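Local structure of ribonuclease S-F11 (Nicotiana alata, 1IOO) at residues S93-R98 with N102-L107; D37-R42 with R179-D184; C16-C21 with A154-G159. The protein cleaves RNA as a secreted T2-family ribonuclease of the style and is associated with gametophytic self-incompatibility, by which the plant rejects its own pollen. One frame throughout, in Å; residues are numbered along the deposited sequence.

Interaction 1 of 3, residues S93-R98 with N102-L107; sequences SCCQKR and NTYFGL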
loop_
_atom_site.group_PDB
_atom_site.type_symbol
_atom_site.label_atom_id
_atom_site.label_comp_id
_atom_site.label_asym_id
_atom_site.label_seq_id
_atom_site.Cartn_x
_atom_site.Cartn_y
_atom_site.Cartn_z
ATOM N N SER A 93 -6.670 -13.113 5.876
ATOM C CA SER A 93 -7.564 -13.951 6.673
ATOM C C SER A 93 -8.936 -13.304 6.878
ATOM O O SER A 93 -9.894 -13.976 7.263
ATOM C CB SER A 93 -6.936 -14.199 8.043
ATOM O OG SER A 93 -6.738 -12.972 8.738
ATOM N N CYS A 94 -9.040 -12.011 6.596
ATOM C CA CYS A 94 -10.285 -11.295 6.837
ATOM C C CYS A 94 -11.182 -11.187 5.594
ATOM O O CYS A 94 -12.228 -10.537 5.644
ATOM C CB CYS A 94 -9.964 -9.918 7.401
ATOM S SG CYS A 94 -9.152 -10.015 9.028
ATOM N N CYS A 95 -10.793 -11.832 4.498
ATOM C CA CYS A 95 -11.603 -11.820 3.273
ATOM C C CYS A 95 -11.556 -13.179 2.578
ATOM O O CYS A 95 -11.330 -13.267 1.371
ATOM C CB CYS A 95 -11.118 -10.723 2.314
ATOM S SG CYS A 95 -9.357 -10.817 1.861
ATOM N N GLN A 96 -11.807 -14.233 3.347
ATOM C CA GLN A 96 -11.728 -15.600 2.837
ATOM C C GLN A 96 -13.001 -16.060 2.126
ATOM O O GLN A 96 -12.996 -17.104 1.478
ATOM C CB GLN A 96 -11.427 -16.560 3.978
ATOM C CG GLN A 96 -10.084 -16.346 4.627
ATOM C CD GLN A 96 -9.844 -17.328 5.757
ATOM O OE1 GLN A 96 -9.813 -18.541 5.539
ATOM N NE2 GLN A 96 -9.682 -16.815 6.972
ATOM N N LYS A 97 -14.092 -15.315 2.251
ATOM C CA LYS A 97 -15.327 -15.733 1.594
ATOM C C LYS A 97 -15.293 -15.439 0.106
ATOM O O LYS A 97 -15.765 -16.236 -0.704
ATOM C CB LYS A 97 -16.538 -15.056 2.235
ATOM C CG LYS A 97 -16.758 -15.471 3.679
ATOM C CD LYS A 97 -18.044 -14.892 4.238
ATOM C CE LYS A 97 -18.206 -15.262 5.702
ATOM N NZ LYS A 97 -18.144 -16.736 5.894
ATOM N N ARG A 98 -14.685 -14.315 -0.260
ATOM C CA ARG A 98 -14.621 -13.914 -1.655
ATOM C C ARG A 98 -13.282 -14.261 -2.293
ATOM O O ARG A 98 -13.186 -14.355 -3.518
ATOM C CB ARG A 98 -14.827 -12.402 -1.789
ATOM C CG ARG A 98 -16.162 -11.860 -1.311
ATOM C CD ARG A 98 -16.274 -10.389 -1.702
ATOM N NE ARG A 98 -17.530 -9.767 -1.282
ATOM C CZ ARG A 98 -17.847 -9.495 -0.020
ATOM N NH1 ARG A 98 -17.003 -9.789 0.961
ATOM N NH2 ARG A 98 -19.006 -8.912 0.260
ATOM N N ASN A 102 -4.550 -17.304 -3.788
ATOM C CA ASN A 102 -4.206 -16.919 -5.151
ATOM C C ASN A 102 -4.982 -15.690 -5.631
ATOM O O ASN A 102 -4.399 -14.794 -6.244
ATOM C CB ASN A 102 -4.440 -18.088 -6.108
ATOM C CG ASN A 102 -3.403 -19.181 -5.953
ATOM O OD1 ASN A 102 -3.551 -20.277 -6.496
ATOM N ND2 ASN A 102 -2.334 -18.884 -5.225
ATOM N N THR A 103 -6.286 -15.641 -5.373
ATOM C CA THR A 103 -7.075 -14.509 -5.853
ATOM C C THR A 103 -6.883 -13.272 -4.982
ATOM O O THR A 103 -7.096 -12.153 -5.442
ATOM C CB THR A 103 -8.556 -14.867 -5.997
ATOM O OG1 THR A 103 -9.076 -15.306 -4.746
ATOM C CG2 THR A 103 -8.712 -15.984 -7.020
ATOM N N TYR A 104 -6.476 -13.464 -3.731
ATOM C CA TYR A 104 -6.185 -12.330 -2.865
ATOM C C TYR A 104 -4.944 -11.592 -3.368
ATOM O O TYR A 104 -4.965 -10.373 -3.570
ATOM C CB TYR A 104 -5.980 -12.798 -1.422
ATOM C CG TYR A 104 -5.424 -11.735 -0.497
ATOM C CD1 TYR A 104 -4.080 -11.739 -0.137
ATOM C CD2 TYR A 104 -6.248 -10.742 0.034
ATOM C CE1 TYR A 104 -3.561 -10.786 0.737
ATOM C CE2 TYR A 104 -5.740 -9.773 0.914
ATOM C CZ TYR A 104 -4.391 -9.807 1.260
ATOM O OH TYR A 104 -3.858 -8.866 2.118
ATOM N N PHE A 105 -3.866 -12.333 -3.599
ATOM C CA PHE A 105 -2.662 -11.712 -4.129
ATOM C C PHE A 105 -2.875 -11.256 -5.573
ATOM O O PHE A 105 -2.359 -10.218 -5.981
ATOM C CB PHE A 105 -1.462 -12.654 -4.012
ATOM C CG PHE A 105 -0.887 -12.708 -2.627
ATOM C CD1 PHE A 105 -1.355 -13.628 -1.689
ATOM C CD2 PHE A 105 0.082 -11.791 -2.239
ATOM C CE1 PHE A 105 -0.871 -13.633 -0.387
ATOM C CE2 PHE A 105 0.577 -11.780 -0.935
ATOM C CZ PHE A 105 0.099 -12.703 -0.005
ATOM N N GLY A 106 -3.662 -12.017 -6.328
ATOM C CA GLY A 106 -3.945 -11.637 -7.704
ATOM C C GLY A 106 -4.700 -10.322 -7.743
ATOM O O GLY A 106 -4.466 -9.480 -8.615
ATOM N N LEU A 107 -5.623 -10.147 -6.801
ATOM C CA LEU A 107 -6.391 -8.906 -6.720
ATOM C C LEU A 107 -5.478 -7.732 -6.398
ATOM O O LEU A 107 -5.583 -6.668 -7.006
ATOM C CB LEU A 107 -7.482 -9.001 -5.653
ATOM C CG LEU A 107 -8.283 -7.704 -5.445
ATOM C CD1 LEU A 107 -8.974 -7.316 -6.747
ATOM C CD2 LEU A 107 -9.309 -7.886 -4.338
HETATM O O HOH W 1 -11.774 -15.965 -5.187
#
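Cys95 and Tyr104 meet because each first torsion turns the side chain into the gap between the two segments. SG of Cys95 lies between its own backbone N and carbonyl carbon (chi1 56°). CG of Tyr104 stands anti to its backbone N (chi1 169°), which swings the ring off the helix toward the loop. The sulfur approaches the ring obliquely, nearest its CD2 and CE2 carbons. Cys95 SG lies 3.6 Å from Tyr104 CD2 and 3.9 Å from Tyr104 CE2. It is 63° off the ring normal, an oblique sulfur-aromatic contact. Both residues are buried.

The far end of the same ring is fixed by a polar bond, since Tyr104 OH is hydrogen-bonded to the carbonyl O of Leu34. The phenol is therefore held at its tip and packed along its flank. The Tyr104 side chain also lies about 4 Å from that of His91, the proton acceptor, so this packing lies next to the active site.

At the exposed end of the contact a water joins the segments. It donates to Arg98 O at 2.7 Å and is hydrogen-bonded to Thr103 OG1 at 2.8 Å. Arg98 sends its guanidinium away from the helix, to a salt bridge with Asp1. Within the loop, Gln96 NE2 gives a nearly straight bond to Ser93 O (2.9 Å) that braces the turn, and the same NE2 also bonds Pro48 O.

The loop links helix 82-92 to helix 101-113, and the contact closes this short connection back on the second helix. Cys94 ties the loop to Cys46 by a disulfide. Cys95 also packs on Pro36 of strand 30-37, and Leu107 of the helix touches Leu34 of that strand.

Interaction 2 of 3, residues D37-R42 with R179-D184; sequences DNVKTR and RCPQSD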
loop_
_atom_site.group_PDB
_atom_site.type_symbol
_atom_site.label_atom_id
_atom_site.label_comp_id
_atom_site.label_asym_id
_atom_site.label_seq_id
_atom_site.Cartn_x
_atom_site.Cartn_y
_atom_site.Cartn_z
ATOM N N ASP A 37 -11.298 -4.146 5.816
ATOM C CA ASP A 37 -11.446 -3.430 7.070
ATOM C C ASP A 37 -12.844 -2.902 7.294
ATOM O O ASP A 37 -13.743 -3.045 6.462
ATOM C CB ASP A 37 -10.469 -2.245 7.106
ATOM C CG ASP A 37 -9.765 -2.096 8.445
ATOM O OD1 ASP A 37 -10.375 -2.416 9.485
ATOM O OD2 ASP A 37 -8.599 -1.641 8.454
ATOM N N ASN A 38 -13.002 -2.308 8.470
ATOM C CA ASN A 38 -14.218 -1.648 8.894
ATOM C C ASN A 38 -13.868 -0.247 9.373
ATOM O O ASN A 38 -12.750 -0.012 9.834
ATOM C CB ASN A 38 -14.878 -2.421 10.040
ATOM C CG ASN A 38 -15.341 -3.802 9.625
ATOM O OD1 ASN A 38 -16.046 -3.963 8.628
ATOM N ND2 ASN A 38 -14.952 -4.810 10.398
ATOM N N VAL A 39 -14.800 0.687 9.253
ATOM C CA VAL A 39 -14.541 2.057 9.674
ATOM C C VAL A 39 -14.375 2.147 11.189
ATOM O O VAL A 39 -13.464 2.812 11.685
ATOM C CB VAL A 39 -15.683 2.996 9.236
ATOM C CG1 VAL A 39 -15.337 4.437 9.587
ATOM C CG2 VAL A 39 -15.921 2.855 7.741
ATOM N N LYS A 40 -15.253 1.463 11.916
ATOM C CA LYS A 40 -15.233 1.467 13.375
ATOM C C LYS A 40 -13.880 1.026 13.928
ATOM O O LYS A 40 -12.989 1.846 14.141
ATOM C CB LYS A 40 -16.338 0.554 13.919
ATOM C CG LYS A 40 -16.377 -0.830 13.287
ATOM C CD LYS A 40 -17.422 -1.711 13.948
ATOM C CE LYS A 40 -17.618 -3.010 13.179
ATOM N NZ LYS A 40 -18.192 -2.762 11.827
ATOM N N THR A 41 -13.738 -0.274 14.169
ATOM C CA THR A 41 -12.506 -0.821 14.716
ATOM C C THR A 41 -11.705 -1.553 13.646
ATOM O O THR A 41 -12.268 -2.078 12.686
ATOM C CB THR A 41 -12.808 -1.786 15.884
ATOM O OG1 THR A 41 -11.583 -2.302 16.416
ATOM C CG2 THR A 41 -13.682 -2.937 15.413
ATOM N N ARG A 42 -10.389 -1.587 13.817
ATOM C CA ARG A 42 -9.515 -2.243 12.856
ATOM C C ARG A 42 -9.733 -3.750 12.829
ATOM O O ARG A 42 -9.795 -4.404 13.870
ATOM C CB ARG A 42 -8.052 -1.921 13.169
ATOM C CG ARG A 42 -7.661 -0.496 12.798
ATOM C CD ARG A 42 -7.630 -0.311 11.282
ATOM N NE ARG A 42 -8.405 0.845 10.830
ATOM C CZ ARG A 42 -9.732 0.880 10.755
ATOM N NH1 ARG A 42 -10.448 -0.177 11.101
ATOM N NH2 ARG A 42 -10.346 1.976 10.329
ATOM N N ARG A 179 -14.776 5.355 -0.064
ATOM C CA ARG A 179 -14.093 6.407 0.682
ATOM C C ARG A 179 -13.247 5.827 1.811
ATOM O O ARG A 179 -13.756 5.137 2.694
ATOM C CB ARG A 179 -15.117 7.393 1.266
ATOM C CG ARG A 179 -14.515 8.694 1.791
ATOM C CD ARG A 179 -15.545 9.605 2.457
ATOM N NE ARG A 179 -16.036 9.073 3.728
ATOM C CZ ARG A 179 -17.242 8.541 3.905
ATOM N NH1 ARG A 179 -18.093 8.467 2.891
ATOM N NH2 ARG A 179 -17.598 8.079 5.097
ATOM N N CYS A 180 -11.951 6.112 1.781
ATOM C CA CYS A 180 -11.053 5.634 2.820
ATOM C C CYS A 180 -11.153 6.489 4.073
ATOM O O CYS A 180 -11.307 7.708 3.988
ATOM C CB CYS A 180 -9.602 5.762 2.395
ATOM S SG CYS A 180 -8.900 4.595 1.208
ATOM N N PRO A 181 -11.082 5.862 5.252
ATOM C CA PRO A 181 -11.143 6.708 6.443
ATOM C C PRO A 181 -9.865 7.549 6.442
ATOM O O PRO A 181 -8.822 7.093 5.965
ATOM C CB PRO A 181 -11.164 5.693 7.581
ATOM C CG PRO A 181 -11.897 4.529 6.980
ATOM C CD PRO A 181 -11.285 4.441 5.592
ATOM N N GLN A 182 -9.948 8.777 6.945
ATOM C CA GLN A 182 -8.784 9.660 6.977
ATOM C C GLN A 182 -7.957 9.440 8.239
ATOM O O GLN A 182 -8.442 9.632 9.353
ATOM C CB GLN A 182 -9.244 11.113 6.871
ATOM C CG GLN A 182 -10.079 11.371 5.626
ATOM C CD GLN A 182 -9.288 11.176 4.351
ATOM O OE1 GLN A 182 -8.474 12.021 3.986
ATOM N NE2 GLN A 182 -9.515 10.057 3.671
ATOM N N SER A 183 -6.702 9.040 8.054
ATOM C CA SER A 183 -5.803 8.748 9.171
ATOM C C SER A 183 -5.304 10.022 9.852
ATOM O O SER A 183 -4.852 9.981 10.996
ATOM C CB SER A 183 -4.606 7.927 8.683
ATOM O OG SER A 183 -3.801 8.672 7.785
ATOM N N ASP A 184 -5.375 11.144 9.145
ATOM C CA ASP A 184 -4.936 12.427 9.687
ATOM C C ASP A 184 -3.547 12.315 10.334
ATOM O O ASP A 184 -3.322 12.815 11.436
ATOM C CB ASP A 184 -5.967 12.924 10.710
ATOM C CG ASP A 184 -5.765 14.380 11.087
ATOM O OD1 ASP A 184 -5.601 15.216 10.171
ATOM O OD2 ASP A 184 -5.786 14.689 12.299
#
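Pro181 is the centre of this small surface contact, and its ring touches Val39 and Arg42. Pro181 CG lies 4.3 Å from Val39 CG1, an apolar touch. The same carbon is 4.5 Å from Arg42 NH2, with the guanidinium turned obliquely to it. Both approaches are loose.

The next shell fixes that arginine. Its first two torsions (chi1 -74°, chi2 -70°) bend the side chain back toward Asn38 O. Arg42 NH1 forms a salt bridge with Asp37 OD1 at 2.8 Å and donates to Asn38 O at 2.6 Å. The latter bond meets the carbonyl nearly end-on (164° at O). A weak bond from Arg42 NH2 reaches the same oxygen. Asp37 OD1 also accepts from Asn38 N at 2.8 Å and from Leu43 N, so one carboxylate oxygen gathers both ends of the turn. The Arg42 side chain lies about 7 Å from that of His91, the proton acceptor.

On the other side, Gln182 NE2 donates to Cys180 O at 3.0 Å. Cys180 is tied to Cys169 by a disulfide.

The contact joins two loops of the fold. Segment 37-42 belongs to the loop that leaves strand 30-37. Segment 179-184 belongs to the loop after strand 177-178. Tyr4 of strand 4-10 touches both segments, at Asp37, Val39, Arg42 and Pro181.

Interaction 3 of 3, residues C16-C21 with A154-G159; sequences CYANHC and AEVTKG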
loop_
_atom_site.group_PDB
_atom_site.type_symbol
_atom_site.label_atom_id
_atom_site.label_comp_id
_atom_site.label_asym_id
_atom_site.label_seq_id
_atom_site.Cartn_x
_atom_site.Cartn_y
_atom_site.Cartn_z
ATOM N N CYS A 16 12.398 3.157 2.874
ATOM C CA CYS A 16 13.782 2.779 3.139
ATOM C C CYS A 16 14.541 3.851 3.913
ATOM O O CYS A 16 15.670 3.623 4.357
ATOM C CB CYS A 16 14.483 2.411 1.840
ATOM S SG CYS A 16 13.793 0.857 1.183
ATOM N N TYR A 17 13.929 5.018 4.076
ATOM C CA TYR A 17 14.548 6.075 4.860
ATOM C C TYR A 17 14.130 5.956 6.324
ATOM O O TYR A 17 14.878 6.325 7.229
ATOM C CB TYR A 17 14.141 7.457 4.334
ATOM C CG TYR A 17 15.064 8.570 4.781
ATOM C CD1 TYR A 17 16.335 8.707 4.222
ATOM C CD2 TYR A 17 14.673 9.479 5.763
ATOM C CE1 TYR A 17 17.195 9.720 4.625
ATOM C CE2 TYR A 17 15.534 10.501 6.177
ATOM C CZ TYR A 17 16.788 10.612 5.601
ATOM O OH TYR A 17 17.636 11.626 5.982
ATOM N N ALA A 18 12.938 5.411 6.546
ATOM C CA ALA A 18 12.398 5.261 7.889
ATOM C C ALA A 18 12.626 3.855 8.433
ATOM O O ALA A 18 12.464 3.612 9.630
ATOM C CB ALA A 18 10.912 5.572 7.884
ATOM N N ASN A 19 12.992 2.929 7.551
ATOM C CA ASN A 19 13.227 1.546 7.958
ATOM C C ASN A 19 14.478 0.990 7.306
ATOM O O ASN A 19 14.978 1.543 6.328
ATOM C CB ASN A 19 12.044 0.663 7.545
ATOM C CG ASN A 19 10.711 1.201 8.024
ATOM O OD1 ASN A 19 10.405 1.165 9.217
ATOM N ND2 ASN A 19 9.913 1.709 7.094
ATOM N N HIS A 20 14.991 -0.105 7.856
ATOM C CA HIS A 20 16.151 -0.746 7.272
ATOM C C HIS A 20 15.731 -1.621 6.100
ATOM O O HIS A 20 14.904 -2.522 6.256
ATOM C CB HIS A 20 16.882 -1.607 8.300
ATOM C CG HIS A 20 18.020 -2.381 7.716
ATOM N ND1 HIS A 20 19.135 -1.770 7.180
ATOM C CD2 HIS A 20 18.189 -3.710 7.521
ATOM C CE1 HIS A 20 19.939 -2.691 6.678
ATOM N NE2 HIS A 20 19.387 -3.876 6.872
ATOM N N CYS A 21 16.292 -1.347 4.928
ATOM C CA CYS A 21 15.962 -2.110 3.730
ATOM C C CYS A 21 17.121 -2.970 3.272
ATOM O O CYS A 21 18.279 -2.558 3.330
ATOM C CB CYS A 21 15.577 -1.183 2.576
ATOM S SG CYS A 21 13.934 -0.432 2.754
ATOM N N ALA A 154 4.836 10.164 7.391
ATOM C CA ALA A 154 5.750 9.738 8.418
ATOM C C ALA A 154 6.704 10.870 8.713
ATOM O O ALA A 154 6.960 11.707 7.847
ATOM C CB ALA A 154 6.522 8.505 7.973
ATOM N N GLU A 155 7.188 10.940 9.944
ATOM C CA GLU A 155 8.134 11.975 10.304
ATOM C C GLU A 155 9.428 11.367 10.814
ATOM O O GLU A 155 9.569 11.105 12.006
ATOM C CB GLU A 155 7.549 12.925 11.360
ATOM C CG GLU A 155 6.409 13.796 10.846
ATOM C CD GLU A 155 6.035 14.927 11.792
ATOM O OE1 GLU A 155 4.999 15.582 11.551
ATOM O OE2 GLU A 155 6.772 15.174 12.769
ATOM N N VAL A 156 10.356 11.103 9.897
ATOM C CA VAL A 156 11.660 10.570 10.272
ATOM C C VAL A 156 12.397 11.603 11.099
ATOM O O VAL A 156 13.155 11.282 12.011
ATOM C CB VAL A 156 12.477 10.204 9.020
ATOM C CG1 VAL A 156 13.859 9.714 9.422
ATOM C CG2 VAL A 156 11.737 9.128 8.236
ATOM N N THR A 157 12.171 12.862 10.742
ATOM C CA THR A 157 12.678 13.991 11.490
ATOM C C THR A 157 11.490 14.772 12.017
ATOM O O THR A 157 10.586 15.105 11.252
ATOM C CB THR A 157 13.528 14.936 10.608
ATOM O OG1 THR A 157 14.614 14.207 10.028
ATOM C CG2 THR A 157 14.083 16.086 11.437
ATOM N N LYS A 158 11.449 15.012 13.321
ATOM C CA LYS A 158 10.323 15.726 13.898
ATOM C C LYS A 158 10.124 17.071 13.212
ATOM O O LYS A 158 11.044 17.884 13.140
ATOM C CB LYS A 158 10.529 15.915 15.404
ATOM C CG LYS A 158 9.364 16.598 16.103
ATOM C CD LYS A 158 9.632 16.771 17.589
ATOM C CE LYS A 158 8.498 17.524 18.268
ATOM N NZ LYS A 158 7.208 16.787 18.171
ATOM N N GLY A 159 8.923 17.294 12.688
ATOM C CA GLY A 159 8.648 18.550 12.017
ATOM C C GLY A 159 8.785 18.487 10.508
ATOM O O GLY A 159 8.535 19.477 9.821
#
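The backbones come closest at Ala18 and Val156, with CA atoms 5.9 Å apart, where the last turn of helix 12-18 meets the loop after strand 150-154. Val156 points at the helix end and makes the touching contacts with both of its methyls. Its CG1 is anti to the backbone N (chi1 177°) and lies 3.7 Å from Tyr17 CE2. Its CG2 lies 3.7 Å from Ala18 CB and also 3.9 Å from Tyr17 CD2. The valine thus rests against both the tyrosine ring and the alanine methyl. It meets the ring obliquely, along the CD2 and CE2 side. Arg195 makes a cation-pi contact with the same ring.

Each segment is braced by itself. The disulfide Cys16 SG to Cys21 SG (2.0 Å) links the last turn of the helix to the segment that follows it. In the loop, Gly159 N donates to Glu155 OE2 in a nearly straight bond (3.0 Å, 176°), from above the carboxylate plane. Tyr164 of strand 162-170 touches Ala18 and Ala154, and its OH is hydrogen-bonded to Asn19.

All three touching residues are exposed. The contact is an apolar patch held by nondirectional van der Waals packing, so shape and not bond geometry sets its fit.

How the interactions relate
From the N terminus, the chain first passes 16-21, at the end of helix 12-18, and then 37-42, after strand 30-37. Interaction 1 follows and closes a short loop between helices 82-92 and 101-113. Segment 154-159 comes next and completes interaction 3. Segment 179-184 then completes interaction 2. These two long loops cross, and interaction 1 is nested inside both. Interaction 3 joins helix 12-18 to the loop before strand 162-170. Interaction 2 joins loops after strands 30-37 and 177-178. Interactions 1 and 3 lie on opposite sides of the chain's centre, with their own centres 31 Å apart. No two contacts touch.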